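Long-range contacts in hemin ABC transporter, periplasmic hemin-binding protein HutB (Vibrio cholerae, PDB 5KHL), which probably binds heme in the periplasm and delivers it to the inner-membrane ABC transporter for hemin uptake: residues K151-L156 with A181-S186; N164-D169 with T190-L195; P205-V210 with N241-D246. All blocks are in the same frame, centred on the assembly; numbering follows the deposited sequence.

Contact 1: residues K151-L156 with A181-S186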
ATOM      1  N   LYS A 151      -6.873  15.889  12.724  1.00 53.06           N
ATOM      2  CA  LYS A 151      -6.897  16.009  11.268  1.00 50.51           C
ATOM      3  C   LYS A 151      -5.535  15.650  10.710  1.00 44.16           C
ATOM      4  O   LYS A 151      -4.521  16.125  11.202  1.00 51.56           O
ATOM      5  CB  LYS A 151      -7.315  17.422  10.840  1.00 57.03           C
ATOM      6  CG  LYS A 151      -8.775  17.734  11.131  1.00 47.28           C
ATOM      7  CD  LYS A 151      -9.096  19.198  10.925  1.00 52.57           C
ATOM      8  CE  LYS A 151      -8.663  20.048  12.112  1.00 60.23           C
ATOM      9  NZ  LYS A 151      -9.307  21.405  12.080  1.00 68.12           N
ATOM     10  N   VAL A 152      -5.529  14.787   9.700  1.00 47.82           N
ATOM     11  CA  VAL A 152      -4.315  14.223   9.114  1.00 53.34           C
ATOM     12  C   VAL A 152      -4.418  14.232   7.593  1.00 54.75           C
ATOM     13  O   VAL A 152      -5.408  13.762   7.027  1.00 55.04           O
ATOM     14  CB  VAL A 152      -4.062  12.758   9.593  1.00 49.45           C
ATOM     15  CG1 VAL A 152      -2.931  12.085   8.775  1.00 42.92           C
ATOM     16  CG2 VAL A 152      -3.736  12.729  11.078  1.00 52.29           C
ATOM     17  N   LEU A 153      -3.396  14.762   6.932  1.00 45.74           N
ATOM     18  CA  LEU A 153      -3.328  14.684   5.480  1.00 44.68           C
ATOM     19  C   LEU A 153      -2.146  13.851   5.055  1.00 44.97           C
ATOM     20  O   LEU A 153      -1.092  13.864   5.702  1.00 46.88           O
ATOM     21  CB  LEU A 153      -3.205  16.070   4.840  1.00 51.46           C
ATOM     22  CG  LEU A 153      -4.383  17.040   4.820  1.00 55.42           C
ATOM     23  CD1 LEU A 153      -3.861  18.401   4.370  1.00 57.96           C
ATOM     24  CD2 LEU A 153      -5.509  16.551   3.918  1.00 48.96           C
ATOM     25  N   PHE A 154      -2.317  13.146   3.944  1.00 42.43           N
ATOM     26  CA  PHE A 154      -1.195  12.528   3.282  1.00 45.21           C
ATOM     27  C   PHE A 154      -0.814  13.337   2.044  1.00 42.10           C
ATOM     28  O   PHE A 154      -1.641  13.568   1.169  1.00 42.13           O
ATOM     29  CB  PHE A 154      -1.505  11.087   2.893  1.00 38.57           C
ATOM     30  CG  PHE A 154      -0.378  10.414   2.170  1.00 39.42           C
ATOM     31  CD1 PHE A 154       0.577   9.713   2.866  1.00 39.56           C
ATOM     32  CD2 PHE A 154      -0.262  10.513   0.794  1.00 40.55           C
ATOM     33  CE1 PHE A 154       1.618   9.100   2.192  1.00 40.74           C
ATOM     34  CE2 PHE A 154       0.765   9.911   0.122  1.00 41.79           C
ATOM     35  CZ  PHE A 154       1.703   9.199   0.814  1.00 41.96           C
ATOM     36  N   LEU A 155       0.447  13.757   1.985  1.00 43.58           N
ATOM     37  CA  LEU A 155       0.955  14.524   0.849  1.00 46.09           C
ATOM     38  C   LEU A 155       1.886  13.689  -0.024  1.00 54.17           C
ATOM     39  O   LEU A 155       2.824  13.038   0.455  1.00 47.38           O
ATOM     40  CB  LEU A 155       1.694  15.782   1.315  1.00 48.59           C
ATOM     41  CG  LEU A 155       0.891  16.843   2.068  1.00 53.65           C
ATOM     42  CD1 LEU A 155       1.800  17.988   2.432  1.00 51.47           C
ATOM     43  CD2 LEU A 155      -0.313  17.331   1.269  1.00 48.21           C
ATOM     44  N   LEU A 156       1.598  13.701  -1.314  1.00 57.93           N
ATOM     45  CA  LEU A 156       2.405  12.999  -2.285  1.00 58.26           C
ATOM     46  C   LEU A 156       3.269  14.053  -2.922  1.00 68.61           C
ATOM     47  O   LEU A 156       2.783  14.845  -3.730  1.00 76.83           O
ATOM     48  CB  LEU A 156       1.526  12.295  -3.313  1.00 56.29           C
ATOM     49  CG  LEU A 156       2.125  11.122  -4.077  1.00 55.90           C
ATOM     50  CD1 LEU A 156       2.433   9.970  -3.137  1.00 50.92           C
ATOM     51  CD2 LEU A 156       1.166  10.671  -5.162  1.00 55.40           C
ATOM     52  N   ALA A 181      -8.412   9.306  12.612  1.00 40.99           N
ATOM     53  CA  ALA A 181      -8.336  10.718  12.289  1.00 45.40           C
ATOM     54  C   ALA A 181      -9.361  11.080  11.208  1.00 44.70           C
ATOM     55  O   ALA A 181      -9.957  10.196  10.580  1.00 48.97           O
ATOM     56  CB  ALA A 181      -6.921  11.090  11.846  1.00 40.89           C
ATOM     57  N   HIS A 182      -9.584  12.377  11.033  1.00 46.61           N
ATOM     58  CA  HIS A 182     -10.248  12.915   9.847  1.00 50.17           C
ATOM     59  C   HIS A 182      -9.245  13.164   8.724  1.00 43.76           C
ATOM     60  O   HIS A 182      -8.181  13.744   8.948  1.00 46.53           O
ATOM     61  CB  HIS A 182     -10.957  14.241  10.142  1.00 56.08           C
ATOM     62  CG  HIS A 182     -12.015  14.158  11.197  1.00 72.15           C
ATOM     63  ND1 HIS A 182     -13.169  13.426  11.037  1.00 76.16           N
ATOM     64  CD2 HIS A 182     -12.107  14.754  12.412  1.00 80.89           C
ATOM     65  CE1 HIS A 182     -13.922  13.558  12.118  1.00 80.94           C
ATOM     66  NE2 HIS A 182     -13.303  14.360  12.964  1.00 82.61           N
ATOM     67  N   ASN A 183      -9.590  12.735   7.518  1.00 48.64           N
ATOM     68  CA  ASN A 183      -8.876  13.178   6.330  1.00 49.82           C
ATOM     69  C   ASN A 183      -9.621  14.343   5.711  1.00 49.28           C
ATOM     70  O   ASN A 183     -10.560  14.125   4.964  1.00 47.58           O
ATOM     71  CB  ASN A 183      -8.736  12.058   5.306  1.00 40.52           C
ATOM     72  CG  ASN A 183      -8.022  12.519   4.057  1.00 51.18           C
ATOM     73  OD1 ASN A 183      -7.337  13.546   4.072  1.00 41.84           O
ATOM     74  ND2 ASN A 183      -8.174  11.766   2.963  1.00 40.51           N
ATOM     75  N   PRO A 184      -9.189  15.583   6.001  1.00 43.46           N
ATOM     76  CA  PRO A 184      -9.932  16.772   5.551  1.00 46.51           C
ATOM     77  C   PRO A 184     -10.125  16.808   4.034  1.00 49.72           C
ATOM     78  O   PRO A 184     -11.079  17.402   3.524  1.00 51.35           O
ATOM     79  CB  PRO A 184      -9.058  17.948   6.014  1.00 55.27           C
ATOM     80  CG  PRO A 184      -8.043  17.369   6.959  1.00 59.78           C
ATOM     81  CD  PRO A 184      -7.885  15.918   6.598  1.00 46.84           C
ATOM     82  N   ALA A 185      -9.224  16.150   3.319  1.00 44.61           N
ATOM     83  CA  ALA A 185      -9.316  16.083   1.868  1.00 55.94           C
ATOM     84  C   ALA A 185     -10.365  15.095   1.353  1.00 56.94           C
ATOM     85  O   ALA A 185     -10.775  15.205   0.200  1.00 45.85           O
ATOM     86  CB  ALA A 185      -7.942  15.727   1.281  1.00 44.86           C
ATOM     87  N   SER A 186     -10.786  14.135   2.184  1.00 64.36           N
ATOM     88  CA  SER A 186     -11.527  12.939   1.700  1.00 70.70           C
ATOM     89  C   SER A 186     -12.947  13.162   1.175  1.00 74.54           C
ATOM     90  O   SER A 186     -13.411  12.394   0.339  1.00 90.22           O
ATOM     91  CB  SER A 186     -11.580  11.841   2.784  1.00 78.10           C
ATOM     92  OG  SER A 186     -12.513  12.095   3.820  1.00 83.95           O
TER
HETATM   93  O   HOH W   1      -5.008  13.232   2.647  1.00 47.93           O

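Contact 2: residues N164-D169 with T190-L195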
ATOM      1  N   ASN A 164       0.791  16.815  -4.375  1.00 55.83           N
ATOM      2  CA  ASN A 164      -0.518  16.170  -4.416  1.00 57.22           C
ATOM      3  C   ASN A 164      -1.035  15.735  -3.051  1.00 60.59           C
ATOM      4  O   ASN A 164      -0.294  15.683  -2.070  1.00 64.81           O
ATOM      5  CB  ASN A 164      -0.487  14.959  -5.341  1.00 58.99           C
ATOM      6  CG  ASN A 164      -0.821  15.315  -6.758  1.00 63.22           C
ATOM      7  OD1 ASN A 164      -0.473  16.391  -7.232  1.00 65.18           O
ATOM      8  ND2 ASN A 164      -1.515  14.422  -7.441  1.00 69.80           N
ATOM      9  N   VAL A 165      -2.326  15.424  -3.002  1.00 65.62           N
ATOM     10  CA  VAL A 165      -2.943  14.950  -1.778  1.00 44.55           C
ATOM     11  C   VAL A 165      -3.804  13.704  -2.030  1.00 45.09           C
ATOM     12  O   VAL A 165      -4.343  13.512  -3.117  1.00 43.51           O
ATOM     13  CB  VAL A 165      -3.784  16.057  -1.136  1.00 44.74           C
ATOM     14  CG1 VAL A 165      -5.037  16.327  -1.964  1.00 49.90           C
ATOM     15  CG2 VAL A 165      -4.136  15.685   0.317  1.00 42.56           C
ATOM     16  N   ALA A 166      -3.900  12.846  -1.022  1.00 43.76           N
ATOM     17  CA  ALA A 166      -4.782  11.693  -1.097  1.00 42.18           C
ATOM     18  C   ALA A 166      -6.159  12.047  -0.592  1.00 45.36           C
ATOM     19  O   ALA A 166      -6.349  12.291   0.600  1.00 40.82           O
ATOM     20  CB  ALA A 166      -4.223  10.534  -0.300  1.00 43.38           C
ATOM     21  N   GLY A 167      -7.118  12.082  -1.510  1.00 59.16           N
ATOM     22  CA  GLY A 167      -8.509  12.255  -1.152  1.00 55.41           C
ATOM     23  C   GLY A 167      -9.173  10.913  -0.923  1.00 49.51           C
ATOM     24  O   GLY A 167      -8.527   9.959  -0.485  1.00 46.40           O
ATOM     25  N   SER A 168     -10.463  10.841  -1.228  1.00 45.55           N
ATOM     26  CA  SER A 168     -11.223   9.607  -1.068  1.00 50.78           C
ATOM     27  C   SER A 168     -10.648   8.468  -1.918  1.00 47.37           C
ATOM     28  O   SER A 168      -9.895   8.707  -2.870  1.00 50.98           O
ATOM     29  CB  SER A 168     -12.684   9.833  -1.445  1.00 51.66           C
ATOM     30  OG  SER A 168     -12.829   9.917  -2.858  1.00 54.54           O
ATOM     31  N   ASP A 169     -11.007   7.235  -1.565  1.00 43.29           N
ATOM     32  CA  ASP A 169     -10.621   6.036  -2.313  1.00 49.93           C
ATOM     33  C   ASP A 169      -9.116   5.790  -2.484  1.00 46.25           C
ATOM     34  O   ASP A 169      -8.689   5.180  -3.462  1.00 52.01           O
ATOM     35  CB  ASP A 169     -11.265   6.062  -3.692  1.00 64.80           C
ATOM     36  CG  ASP A 169     -12.605   5.383  -3.715  1.00 81.37           C
ATOM     37  OD1 ASP A 169     -13.631   6.097  -3.689  1.00 85.35           O
ATOM     38  OD2 ASP A 169     -12.624   4.131  -3.739  1.00 92.79           O
ATOM     39  N   THR A 190     -11.059  13.273  -4.744  1.00 50.55           N
ATOM     40  CA  THR A 190     -11.141  11.860  -5.032  1.00 56.58           C
ATOM     41  C   THR A 190      -9.841  11.429  -5.673  1.00 46.55           C
ATOM     42  O   THR A 190      -9.326  12.102  -6.563  1.00 47.17           O
ATOM     43  CB  THR A 190     -12.352  11.547  -5.917  1.00 61.25           C
ATOM     44  OG1 THR A 190     -13.544  12.025  -5.259  1.00 55.08           O
ATOM     45  CG2 THR A 190     -12.458  10.051  -6.152  1.00 62.57           C
ATOM     46  N   SER A 191      -9.292  10.331  -5.169  1.00 50.82           N
ATOM     47  CA  SER A 191      -7.987   9.847  -5.597  1.00 57.26           C
ATOM     48  C   SER A 191      -6.908  10.895  -5.277  1.00 59.37           C
ATOM     49  O   SER A 191      -7.075  11.727  -4.383  1.00 54.21           O
ATOM     50  CB  SER A 191      -7.998   9.496  -7.095  1.00 57.92           C
ATOM     51  OG  SER A 191      -6.807   8.848  -7.495  1.00 56.44           O
ATOM     52  N   TYR A 192      -5.801  10.843  -6.006  1.00 62.14           N
ATOM     53  CA  TYR A 192      -4.692  11.773  -5.803  1.00 58.73           C
ATOM     54  C   TYR A 192      -4.769  13.004  -6.714  1.00 59.65           C
ATOM     55  O   TYR A 192      -4.733  12.898  -7.929  1.00 58.19           O
ATOM     56  CB  TYR A 192      -3.373  11.055  -6.038  1.00 53.47           C
ATOM     57  CG  TYR A 192      -3.106   9.922  -5.084  1.00 45.37           C
ATOM     58  CD1 TYR A 192      -3.503   8.629  -5.389  1.00 44.66           C
ATOM     59  CD2 TYR A 192      -2.447  10.146  -3.877  1.00 46.82           C
ATOM     60  CE1 TYR A 192      -3.246   7.588  -4.527  1.00 48.09           C
ATOM     61  CE2 TYR A 192      -2.186   9.114  -3.006  1.00 50.90           C
ATOM     62  CZ  TYR A 192      -2.590   7.836  -3.342  1.00 52.02           C
ATOM     63  OH  TYR A 192      -2.341   6.794  -2.493  1.00 60.76           O
ATOM     64  N   LYS A 193      -4.874  14.176  -6.114  1.00 57.63           N
ATOM     65  CA  LYS A 193      -4.977  15.406  -6.884  1.00 65.31           C
ATOM     66  C   LYS A 193      -4.041  16.460  -6.304  1.00 50.68           C
ATOM     67  O   LYS A 193      -3.662  16.377  -5.142  1.00 48.68           O
ATOM     68  CB  LYS A 193      -6.429  15.911  -6.888  1.00 57.75           C
ATOM     69  CG  LYS A 193      -7.450  14.875  -7.351  1.00 52.30           C
ATOM     70  CD  LYS A 193      -7.430  14.681  -8.851  1.00 53.91           C
ATOM     71  CE  LYS A 193      -8.188  13.420  -9.244  1.00 61.13           C
ATOM     72  NZ  LYS A 193      -9.556  13.376  -8.663  1.00 56.46           N
ATOM     73  N   PRO A 194      -3.630  17.430  -7.130  1.00 59.21           N
ATOM     74  CA  PRO A 194      -2.918  18.605  -6.619  1.00 57.11           C
ATOM     75  C   PRO A 194      -3.713  19.282  -5.511  1.00 64.30           C
ATOM     76  O   PRO A 194      -4.936  19.454  -5.636  1.00 61.18           O
ATOM     77  CB  PRO A 194      -2.810  19.497  -7.844  1.00 58.57           C
ATOM     78  CG  PRO A 194      -2.695  18.540  -8.944  1.00 59.47           C
ATOM     79  CD  PRO A 194      -3.597  17.384  -8.599  1.00 55.86           C
ATOM     80  N   LEU A 195      -3.032  19.627  -4.423  1.00 65.78           N
ATOM     81  CA  LEU A 195      -3.684  20.280  -3.297  1.00 62.02           C
ATOM     82  C   LEU A 195      -3.351  21.757  -3.296  1.00 60.28           C
ATOM     83  O   LEU A 195      -2.207  22.137  -3.038  1.00 59.29           O
ATOM     84  CB  LEU A 195      -3.263  19.642  -1.969  1.00 65.82           C
ATOM     85  CG  LEU A 195      -3.860  20.259  -0.696  1.00 57.61           C
ATOM     86  CD1 LEU A 195      -5.377  20.181  -0.709  1.00 54.80           C
ATOM     87  CD2 LEU A 195      -3.306  19.594   0.552  1.00 60.77           C
TER

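Contact 3: residues P205-V210 with N241-D246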
ATOM      1  N   PRO A 205      -4.304  20.654   8.853  1.00 57.95           N
ATOM      2  CA  PRO A 205      -3.901  19.342   9.372  1.00 55.96           C
ATOM      3  C   PRO A 205      -3.090  19.439  10.668  1.00 56.14           C
ATOM      4  O   PRO A 205      -2.281  20.358  10.827  1.00 60.14           O
ATOM      5  CB  PRO A 205      -3.034  18.770   8.244  1.00 48.51           C
ATOM      6  CG  PRO A 205      -2.495  19.981   7.541  1.00 50.75           C
ATOM      7  CD  PRO A 205      -3.619  20.978   7.583  1.00 51.67           C
ATOM      8  N   ASP A 206      -3.324  18.508  11.587  1.00 52.86           N
ATOM      9  CA  ASP A 206      -2.523  18.390  12.802  1.00 50.52           C
ATOM     10  C   ASP A 206      -1.273  17.572  12.515  1.00 58.99           C
ATOM     11  O   ASP A 206      -0.216  17.749  13.142  1.00 65.90           O
ATOM     12  CB  ASP A 206      -3.341  17.740  13.913  1.00 53.21           C
ATOM     13  CG  ASP A 206      -4.605  18.516  14.231  1.00 58.54           C
ATOM     14  OD1 ASP A 206      -4.482  19.656  14.719  1.00 65.84           O
ATOM     15  OD2 ASP A 206      -5.714  17.990  13.999  1.00 52.22           O
ATOM     16  N   MET A 207      -1.394  16.677  11.545  1.00 49.23           N
ATOM     17  CA  MET A 207      -0.273  15.850  11.161  1.00 53.75           C
ATOM     18  C   MET A 207      -0.241  15.666   9.660  1.00 45.31           C
ATOM     19  O   MET A 207      -1.266  15.423   9.021  1.00 43.59           O
ATOM     20  CB  MET A 207      -0.350  14.486  11.860  1.00 53.87           C
ATOM     21  CG  MET A 207       0.771  13.529  11.454  1.00 53.87           C
ATOM     22  SD  MET A 207       0.554  11.859  12.103  1.00 45.45           S
ATOM     23  CE  MET A 207       1.281  12.043  13.729  1.00 46.68           C
ATOM     24  N   VAL A 208       0.943  15.764   9.091  1.00 42.49           N
ATOM     25  CA  VAL A 208       1.068  15.452   7.686  1.00 48.34           C
ATOM     26  C   VAL A 208       1.892  14.170   7.523  1.00 50.65           C
ATOM     27  O   VAL A 208       2.936  14.001   8.156  1.00 42.77           O
ATOM     28  CB  VAL A 208       1.682  16.633   6.923  1.00 44.16           C
ATOM     29  CG1 VAL A 208       2.064  16.240   5.502  1.00 44.16           C
ATOM     30  CG2 VAL A 208       0.709  17.806   6.942  1.00 44.59           C
ATOM     31  N   LEU A 209       1.387  13.248   6.707  1.00 41.50           N
ATOM     32  CA  LEU A 209       2.130  12.042   6.340  1.00 44.62           C
ATOM     33  C   LEU A 209       2.750  12.224   4.946  1.00 45.60           C
ATOM     34  O   LEU A 209       2.126  12.837   4.074  1.00 42.35           O
ATOM     35  CB  LEU A 209       1.218  10.816   6.364  1.00 38.67           C
ATOM     36  CG  LEU A 209       0.443  10.532   7.652  1.00 46.76           C
ATOM     37  CD1 LEU A 209      -0.439   9.281   7.505  1.00 35.71           C
ATOM     38  CD2 LEU A 209       1.400  10.407   8.845  1.00 39.27           C
ATOM     39  N   VAL A 210       3.956  11.697   4.718  1.00 48.07           N
ATOM     40  CA  VAL A 210       4.619  11.985   3.444  1.00 57.01           C
ATOM     41  C   VAL A 210       4.972  10.778   2.591  1.00 68.85           C
ATOM     42  O   VAL A 210       5.452   9.766   3.092  1.00 47.13           O
ATOM     43  CB  VAL A 210       5.892  12.805   3.655  1.00 51.16           C
ATOM     44  CG1 VAL A 210       6.941  12.456   2.617  1.00 53.61           C
ATOM     45  CG2 VAL A 210       5.559  14.286   3.579  1.00 53.85           C
ATOM     46  N   ASN A 241       5.122  18.410  12.863  1.00 66.82           N
ATOM     47  CA  ASN A 241       4.554  17.097  13.077  1.00 61.70           C
ATOM     48  C   ASN A 241       4.372  16.394  11.724  1.00 56.18           C
ATOM     49  O   ASN A 241       3.272  16.042  11.322  1.00 54.83           O
ATOM     50  CB  ASN A 241       3.251  17.220  13.860  1.00 57.58           C
ATOM     51  CG  ASN A 241       2.753  15.883  14.385  1.00 55.50           C
ATOM     52  OD1 ASN A 241       1.557  15.688  14.567  1.00 53.72           O
ATOM     53  ND2 ASN A 241       3.667  14.954  14.615  1.00 62.96           N
ATOM     54  N   ILE A 242       5.500  16.219  11.033  1.00 60.66           N
ATOM     55  CA  ILE A 242       5.569  15.628   9.697  1.00 61.66           C
ATOM     56  C   ILE A 242       6.166  14.222   9.771  1.00 64.30           C
ATOM     57  O   ILE A 242       7.343  14.054  10.075  1.00 76.95           O
ATOM     58  CB  ILE A 242       6.396  16.521   8.747  1.00 65.53           C
ATOM     59  CG1 ILE A 242       5.626  17.816   8.482  1.00 61.16           C
ATOM     60  CG2 ILE A 242       6.694  15.804   7.432  1.00 55.75           C
ATOM     61  CD1 ILE A 242       6.516  18.984   8.201  1.00 75.00           C
ATOM     62  N   VAL A 243       5.340  13.218   9.483  1.00 62.70           N
ATOM     63  CA  VAL A 243       5.633  11.830   9.833  1.00 60.60           C
ATOM     64  C   VAL A 243       5.740  10.901   8.615  1.00 56.66           C
ATOM     65  O   VAL A 243       4.929  10.963   7.688  1.00 50.79           O
ATOM     66  CB  VAL A 243       4.545  11.288  10.797  1.00 53.91           C
ATOM     67  CG1 VAL A 243       4.802   9.855  11.153  1.00 49.05           C
ATOM     68  CG2 VAL A 243       4.488  12.155  12.050  1.00 55.38           C
ATOM     69  N   ALA A 244       6.742  10.032   8.631  1.00 51.33           N
ATOM     70  CA  ALA A 244       7.009   9.161   7.495  1.00 50.78           C
ATOM     71  C   ALA A 244       6.185   7.893   7.570  1.00 49.78           C
ATOM     72  O   ALA A 244       6.094   7.260   8.619  1.00 50.11           O
ATOM     73  CB  ALA A 244       8.498   8.823   7.424  1.00 59.66           C
ATOM     74  N   ILE A 245       5.583   7.527   6.448  1.00 46.38           N
ATOM     75  CA  ILE A 245       4.848   6.280   6.360  1.00 55.27           C
ATOM     76  C   ILE A 245       5.458   5.429   5.232  1.00 53.00           C
ATOM     77  O   ILE A 245       5.731   5.924   4.153  1.00 45.99           O
ATOM     78  CB  ILE A 245       3.315   6.534   6.145  1.00 41.68           C
ATOM     79  CG1 ILE A 245       2.530   5.229   6.168  1.00 49.09           C
ATOM     80  CG2 ILE A 245       3.035   7.303   4.844  1.00 41.74           C
ATOM     81  CD1 ILE A 245       1.013   5.431   6.147  1.00 37.96           C
ATOM     82  N   ASP A 246       5.693   4.151   5.504  1.00 55.65           N
ATOM     83  CA  ASP A 246       6.347   3.269   4.550  1.00 53.14           C
ATOM     84  C   ASP A 246       5.538   3.133   3.270  1.00 50.15           C
ATOM     85  O   ASP A 246       4.375   2.751   3.310  1.00 48.05           O
ATOM     86  CB  ASP A 246       6.573   1.894   5.175  1.00 58.42           C
ATOM     87  CG  ASP A 246       7.605   1.061   4.417  1.00 69.45           C
ATOM     88  OD1 ASP A 246       8.743   0.913   4.929  1.00 80.71           O
ATOM     89  OD2 ASP A 246       7.287   0.563   3.313  1.00 63.22           O
TER

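Contact 1: residues K151-L156 with A181-S186
Lys151 and His182 form a single backbone bridge, in which Val152 N donates to His182 O over 2.9 Å with an N-H...O angle of 167°, arriving almost end-on to the carbonyl. One step along, the contact loosens to a CA-H...O approach, with Asn183 CA 3.6 Å from Val152 O. The chain then folds into a type I turn from Asn183 to Ser186. Asn183 O, acceptor of the Ser186 N turn bond, also takes the hydroxyl of Ser186, whose OG lies 3.0 Å away.

The side chains divide between the two faces of the strand. On one, Leu153 reaches out with its CD2 branch, which meets Pro184 CD at 3.6 Å and Ala185 CB at 3.7 Å, while the Pro184 ring also lies against the CB end of Lys151. On the other, Val152 meets Ala181, CG2 to CB, at 3.7 Å.

Asn183 joins the polar parts. With chi1 at 179°, its amide swings opposite the backbone N and crosses the Leu153 side chain at about a right angle. A water donates to Asn183 OD1 over 2.7 Å and accepts from Phe154 N at 3.0 Å, giving that strand N-H an indirect partner in the loop. OD1 also receives a weak bond from Ala185 N, an Asx turn, and ND2 is held by Ala166 O and Asp173 OD2. This buried amide therefore has partners on both its oxygen and its nitrogen.

Strand 152-156 lies between strands 164-166 and 207-210, and the 181-186 loop borders its start on the side of 164-166. Helix 171-178 closes the Val152 and Ala181 side through Ile176, while Leu153 and Ala185 both pack on Val165.

Contact 2: residues N164-D169 with T190-L195
The Tyr192 ring meets Ala166 obliquely, its CE2 corner 3.7 Å from Ala166 CB, with the Val165 carbonyl oxygen near the root of the ring. Tyr192 CG stands beside its own backbone N (chi1 -63°), which carries the ring along the Ala166 side of the sheet, where Pro172 touches both residues. The other flat group, the Asn164 side chain, lies against the Lys193-Pro194 peptide, with Asn164 CG 3.4 Å from Lys193 C.

Between the strands, Val165 and Lys193 form a hydrogen-bonded antiparallel pair. Val165 N gives to Lys193 O at 2.7 Å, and Lys193 N returns to Val165 O at 3.1 Å. Farther along, Ser191 is held at both backbone ends by successive residues: Gly167 N donates to Ser191 O at 2.9 Å, and Ser191 N donates to Ser168 O, also at 2.9 Å. Beyond them the Ser168 and Thr190 hydroxyls share a weak bond, OG to OG1 3.3 Å.

On the opposite face from Tyr192, Val165 packs against Leu195, CB to CB at 3.7 Å. Leu195 CG points away from its backbone N (chi1 179°), and its CD2 branch reaches the Val165 side chain; Met200 and Met203 of helix 197-203 and Leu155 also touch Leu195.

The short strands run at 145° to each other. This is the antiparallel margin of a mixed five-stranded sheet, with 192-194 as its outermost strand in the chain, in one lobe of a periplasmic binding protein of the iron-siderophore and vitamin B12 family.

Contact 3: residues P205-V210 with N241-D246
Val208 O receives the N-H of Val243 at 2.9 Å, nearly straight at 174° and close to the line of the carbonyl bond. Two longer bonds flank it: Val208 N to Asn241 O at 3.2 Å, and Val210 N to Val243 O, also 3.2 Å but more bent, at 143°. Donors alternate between the strands as in parallel pairing, and a CA-H...O approach of Leu209 CA to Val243 O (3.3 Å) adds to it.

Met207, Leu209 and Val243 share one face. Met207 extends past Asn241 and bends at its last torsion (chi3 -85°), which brings its methyl CE to 3.6 Å from Val243 CG2. Leu209 runs alongside Val243, pointing the same way, with CD2 3.8 Å from Val243 CB. Helix 256-269 packs over this face, Ile265 against Met207 and Leu268 against Val243. Farther on, Ile245 CG2 reaches Leu209 CB.

Val208, Val210 and Ile242 occupy the other face and meet more loosely, Val210 CG2 lying 4.3 Å from Ile242 CG2. Val224 of helix 221-227 touches both Val210 and Ile242. Two adjacent parallel strands joined through helical sequence, with this helix packed on them, make a beta-alpha-beta crossover, and helices on both faces of the sheet give the three-layer alpha/beta/alpha sandwich of a periplasmic binding protein lobe.

All three contacts involve one mixed sheet, ordered 192-194, 164-166, 152-156, 207-210, 242-244. Contact 1 holds the central strand, and its centre is about 9 Å from that of each other contact. Leu156 N meets Asn164 O at 2.8 Å toward contact 2, and Leu153 O meets Leu209 N at 2.7 Å toward contact 3. Contacts 2 and 3, at the two margins, do not touch; their centres are about 15 Å apart. A second, parallel sheet (39-42, 19-21, 75-78, 97-100) belongs to the other lobe. In this family the ligand binds in the cleft between lobes, so heme probably does likewise here.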